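PDB 4EGW: Cobalt/magnesium transport protein CorA from Methanocaldococcus jannaschii, which mediates magnesium influx across the cell membrane as a homopentamer that opens when cytoplasmic magnesium is low and closes when it is high. Local coordinates for residues 61-66 and 76-81; 125-128 and 133-136. One frame throughout, in Å; residues are numbered along the deposited sequence.

Contact 1 (61-66 and 76-81); sequences EELYKL and DLQIGL. With BU1 (1,4-butanediol), chain K.
L63, with CG anti to the backbone N (chi1 175°), sends its two methyls to different residues of 76-81. CD1 lies 3.8 Å from L77 CD1 and 4.1 Å from L77 CB, the two leucines running past each other in opposite directions. CD2 meets L81 CD1 at 4.0 Å, tip to tip, and lies looser against Q78 CG at 4.3 Å. One turn on, L66 adds a lighter touch, its CG 4.5 Å from L77 CD1. These leucines pack helix 60-70 against helix 74-80, whose segment axes stay 11.1 Å apart and run at 125°, within the alpha/beta cytoplasmic domain of a CorA subunit; L77 also packs on L124 and L81 on I126, both of the sheet strand 122-127. On helix 74-80, D76 takes no part in the leucine packing; its carboxylate meets a 1,4-butanediol, OD1 lying 2.9 Å from O5, close enough for a hydrogen bond, though the diol's exact placement is doubtful. S73 and E93 complete this pocket, and the nearness of E93 OE1 to D76 OD2 may favour protonation of one of the two acids. A leucine in place of D76 would probably leave the diol's O5 without its carboxylate partner.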
# COMPACT_ATOMS: atom_id res chain seq x y z
N GLU A 61 25.83 -6.31 24.69
CA GLU A 61 27.06 -5.54 24.59
C GLU A 61 26.72 -4.24 23.84
O GLU A 61 26.94 -3.13 24.34
CB GLU A 61 28.13 -6.33 23.84
CG GLU A 61 27.89 -7.84 23.80
CD GLU A 61 28.21 -8.54 25.12
OE1 GLU A 61 29.18 -8.14 25.79
OE2 GLU A 61 27.48 -9.51 25.47
N GLU A 62 26.15 -4.41 22.64
CA GLU A 62 25.76 -3.31 21.76
C GLU A 62 24.63 -2.47 22.33
O GLU A 62 24.53 -1.27 22.07
CB GLU A 62 25.35 -3.84 20.37
CG GLU A 62 26.51 -4.28 19.47
CD GLU A 62 26.19 -4.15 17.98
OE1 GLU A 62 25.52 -3.17 17.58
OE2 GLU A 62 26.60 -5.05 17.20
N LEU A 63 23.76 -3.10 23.12
CA LEU A 63 22.65 -2.40 23.73
C LEU A 63 23.11 -1.48 24.87
O LEU A 63 22.76 -0.30 24.90
CB LEU A 63 21.60 -3.39 24.22
CG LEU A 63 20.42 -2.80 25.00
CD1 LEU A 63 19.73 -1.72 24.17
CD2 LEU A 63 19.43 -3.88 25.42
N TYR A 64 23.90 -2.01 25.79
CA TYR A 64 24.40 -1.20 26.90
C TYR A 64 25.10 0.06 26.41
O TYR A 64 24.92 1.15 26.97
CB TYR A 64 25.35 -2.01 27.78
CG TYR A 64 26.16 -1.13 28.69
CD1 TYR A 64 25.59 -0.56 29.83
CD2 TYR A 64 27.49 -0.84 28.41
CE1 TYR A 64 26.34 0.27 30.66
CE2 TYR A 64 28.24 -0.02 29.24
CZ TYR A 64 27.66 0.53 30.36
OH TYR A 64 28.41 1.35 31.18
N LYS A 65 25.92 -0.11 25.38
CA LYS A 65 26.59 1.01 24.72
C LYS A 65 25.55 2.05 24.31
O LYS A 65 25.75 3.26 24.45
CB LYS A 65 27.34 0.50 23.49
CG LYS A 65 28.42 1.43 22.95
CD LYS A 65 29.42 0.66 22.07
CE LYS A 65 30.62 1.53 21.70
NZ LYS A 65 31.78 0.74 21.21
N LEU A 66 24.42 1.56 23.82
CA LEU A 66 23.36 2.41 23.29
C LEU A 66 22.69 3.22 24.39
O LEU A 66 22.50 4.43 24.25
CB LEU A 66 22.33 1.55 22.58
CG LEU A 66 21.24 2.32 21.86
CD1 LEU A 66 21.89 3.24 20.85
CD2 LEU A 66 20.31 1.33 21.18
N ASP A 76 14.88 0.44 30.66
CA ASP A 76 13.84 1.12 29.88
C ASP A 76 13.90 0.80 28.38
O ASP A 76 12.90 0.89 27.69
CB ASP A 76 13.90 2.63 30.08
CG ASP A 76 13.33 3.07 31.41
OD1 ASP A 76 12.71 2.24 32.11
OD2 ASP A 76 13.49 4.26 31.76
N LEU A 77 15.08 0.46 27.88
CA LEU A 77 15.22 0.13 26.46
C LEU A 77 14.74 -1.30 26.21
O LEU A 77 14.31 -1.65 25.09
CB LEU A 77 16.67 0.30 26.00
CG LEU A 77 17.24 1.71 26.01
CD1 LEU A 77 18.65 1.70 25.44
CD2 LEU A 77 16.35 2.66 25.22
N GLN A 78 14.82 -2.11 27.25
CA GLN A 78 14.41 -3.50 27.17
C GLN A 78 12.90 -3.63 26.93
O GLN A 78 12.42 -4.64 26.42
CB GLN A 78 14.86 -4.26 28.42
CG GLN A 78 16.33 -4.69 28.35
CD GLN A 78 16.92 -5.03 29.71
OE1 GLN A 78 16.39 -4.63 30.75
NE2 GLN A 78 18.04 -5.77 29.71
N ILE A 79 12.16 -2.58 27.29
CA ILE A 79 10.76 -2.51 26.91
C ILE A 79 10.69 -2.71 25.40
O ILE A 79 9.95 -3.57 24.91
CB ILE A 79 10.11 -1.15 27.24
CG1 ILE A 79 10.53 -0.66 28.63
CG2 ILE A 79 8.60 -1.24 27.16
CD1 ILE A 79 10.06 0.75 28.94
N GLY A 80 11.48 -1.92 24.68
CA GLY A 80 11.47 -1.92 23.22
C GLY A 80 11.70 -3.26 22.56
O GLY A 80 11.10 -3.58 21.54
N LEU A 81 12.57 -4.07 23.15
CA LEU A 81 12.94 -5.36 22.56
C LEU A 81 11.98 -6.47 22.93
O LEU A 81 12.21 -7.63 22.57
CB LEU A 81 14.35 -5.75 22.96
CG LEU A 81 15.45 -4.98 22.25
CD1 LEU A 81 16.79 -5.42 22.77
CD2 LEU A 81 15.36 -5.19 20.75
C1 BU1 K . 13.34 3.99 34.71
C2 BU1 K . 13.86 5.36 34.42
C3 BU1 K . 13.09 6.49 35.01
C4 BU1 K . 13.81 7.76 35.28
O5 BU1 K . 12.01 3.77 34.45
O6 BU1 K . 13.85 8.16 36.60

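Contact 2 (125-128 and 133-136); sequences TIHS and AIGR
I134 reaches from helix 132-143 to strand 122-127, and its outermost methyl makes the whole contact. Its CB points toward the strand. From there CG2 branches off, while CG1 continues anti to the carbonyl carbon (chi1 -56°) and carries the chain outward. The nearly extended second torsion, chi2 -165°, then sets CD1 between T125 and H127, residues two apart whose side chains leave the same face of the strand.

On T125, CD1 comes tip to tip, 3.7 Å from CB and 3.7 Å from OG1, with CG2 more distant at 4.2 Å. On H127 the same methyl approaches the imidazole obliquely, 3.8 Å from both CD2 and NE2, the two side chains passing each other head to tail. The methyl thus lies against polar atoms whose hydrogen bonds go to other residues: T125 OG1 bonds to D54 OD1 and W52 NE1, and H127 NE2 to D54 OD2, while H127 ND1 bonds to the backbone O of D129. Held at both nitrogens, the ring has its rotation fixed, and the shared carboxylate of D54 ties T125 and H127 together; with an acceptor at each nitrogen, the imidazole is probably favoured in its doubly protonated form.

The I134 side chain also touches W52 and D54 of strand 51-56 and L114 of strand 110-119. The preceding residue, A133, packs on helix 156-186. The geometry is that of a helix laid on one face of a mixed beta-sheet, as in the layered alpha/beta cytoplasmic domain of CorA.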
# COMPACT_ATOMS: atom_id res chain seq x y z
N THR A 125 14.10 3.72 17.11
CA THR A 125 13.20 2.60 16.86
C THR A 125 13.93 1.34 17.24
O THR A 125 14.94 1.00 16.65
CB THR A 125 12.87 2.44 15.38
OG1 THR A 125 14.09 2.29 14.63
CG2 THR A 125 12.10 3.64 14.86
N ILE A 126 13.40 0.64 18.23
CA ILE A 126 14.06 -0.55 18.71
C ILE A 126 13.16 -1.79 18.55
O ILE A 126 12.00 -1.81 18.98
CB ILE A 126 14.51 -0.37 20.17
CG1 ILE A 126 15.33 -1.58 20.63
CG2 ILE A 126 13.32 -0.10 21.09
CD1 ILE A 126 16.71 -1.20 21.10
N HIS A 127 13.70 -2.81 17.88
CA HIS A 127 12.95 -4.02 17.64
C HIS A 127 13.81 -5.27 17.71
O HIS A 127 14.95 -5.27 17.24
CB HIS A 127 12.22 -3.95 16.30
CG HIS A 127 13.09 -3.58 15.14
ND1 HIS A 127 13.46 -4.48 14.17
CD2 HIS A 127 13.64 -2.39 14.77
CE1 HIS A 127 14.21 -3.87 13.26
NE2 HIS A 127 14.33 -2.61 13.61
N SER A 128 13.27 -6.31 18.33
CA SER A 128 13.91 -7.62 18.35
C SER A 128 13.68 -8.43 17.08
O SER A 128 14.49 -9.30 16.73
CB SER A 128 13.46 -8.41 19.58
OG SER A 128 13.88 -7.76 20.77
N ALA A 133 9.03 -2.35 7.63
CA ALA A 133 8.83 -0.94 7.33
C ALA A 133 10.10 -0.13 7.51
O ALA A 133 10.33 0.84 6.79
CB ALA A 133 7.72 -0.37 8.18
N ILE A 134 10.93 -0.53 8.47
CA ILE A 134 12.10 0.25 8.85
C ILE A 134 13.22 0.06 7.86
O ILE A 134 14.01 0.97 7.60
CB ILE A 134 12.57 -0.10 10.27
CG1 ILE A 134 11.40 0.09 11.24
CG2 ILE A 134 13.76 0.74 10.68
CD1 ILE A 134 11.82 0.13 12.65
N GLY A 135 13.30 -1.14 7.30
CA GLY A 135 14.15 -1.35 6.15
C GLY A 135 13.76 -0.34 5.09
O GLY A 135 14.60 0.40 4.60
N ARG A 136 12.46 -0.30 4.78
CA ARG A 136 11.94 0.54 3.69
C ARG A 136 12.22 2.03 3.84
O ARG A 136 12.22 2.75 2.85
CB ARG A 136 10.44 0.31 3.48
CG ARG A 136 10.09 -1.02 2.80
CD ARG A 136 8.64 -1.05 2.30
NE ARG A 136 7.67 -0.79 3.37
CZ ARG A 136 6.86 -1.70 3.91
NH1 ARG A 136 6.88 -2.96 3.48
NH2 ARG A 136 6.02 -1.35 4.88

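In the fold
From the N terminus, the chain passes through strands 28-33 and 51-56 before contact 1 closes a short loop between helices 60-70 and 74-80. It then runs through strands 88-90, 96-104 and 110-119 into strand 122-127, and contact 2 closes a second short loop from the end of that strand to helix 132-143. The two loops follow in series, neither nesting nor crossing. Their centres lie about 14 Å apart, yet they touch: L81 O and S128 OG are 2.5 Å apart in a probable hydrogen bond, and G80 CA packs on I126 CG2. L81 and I134 meet strand 122-127 from different sides: contact 1 covers the face bearing I126, contact 2 the face bearing T125 and H127.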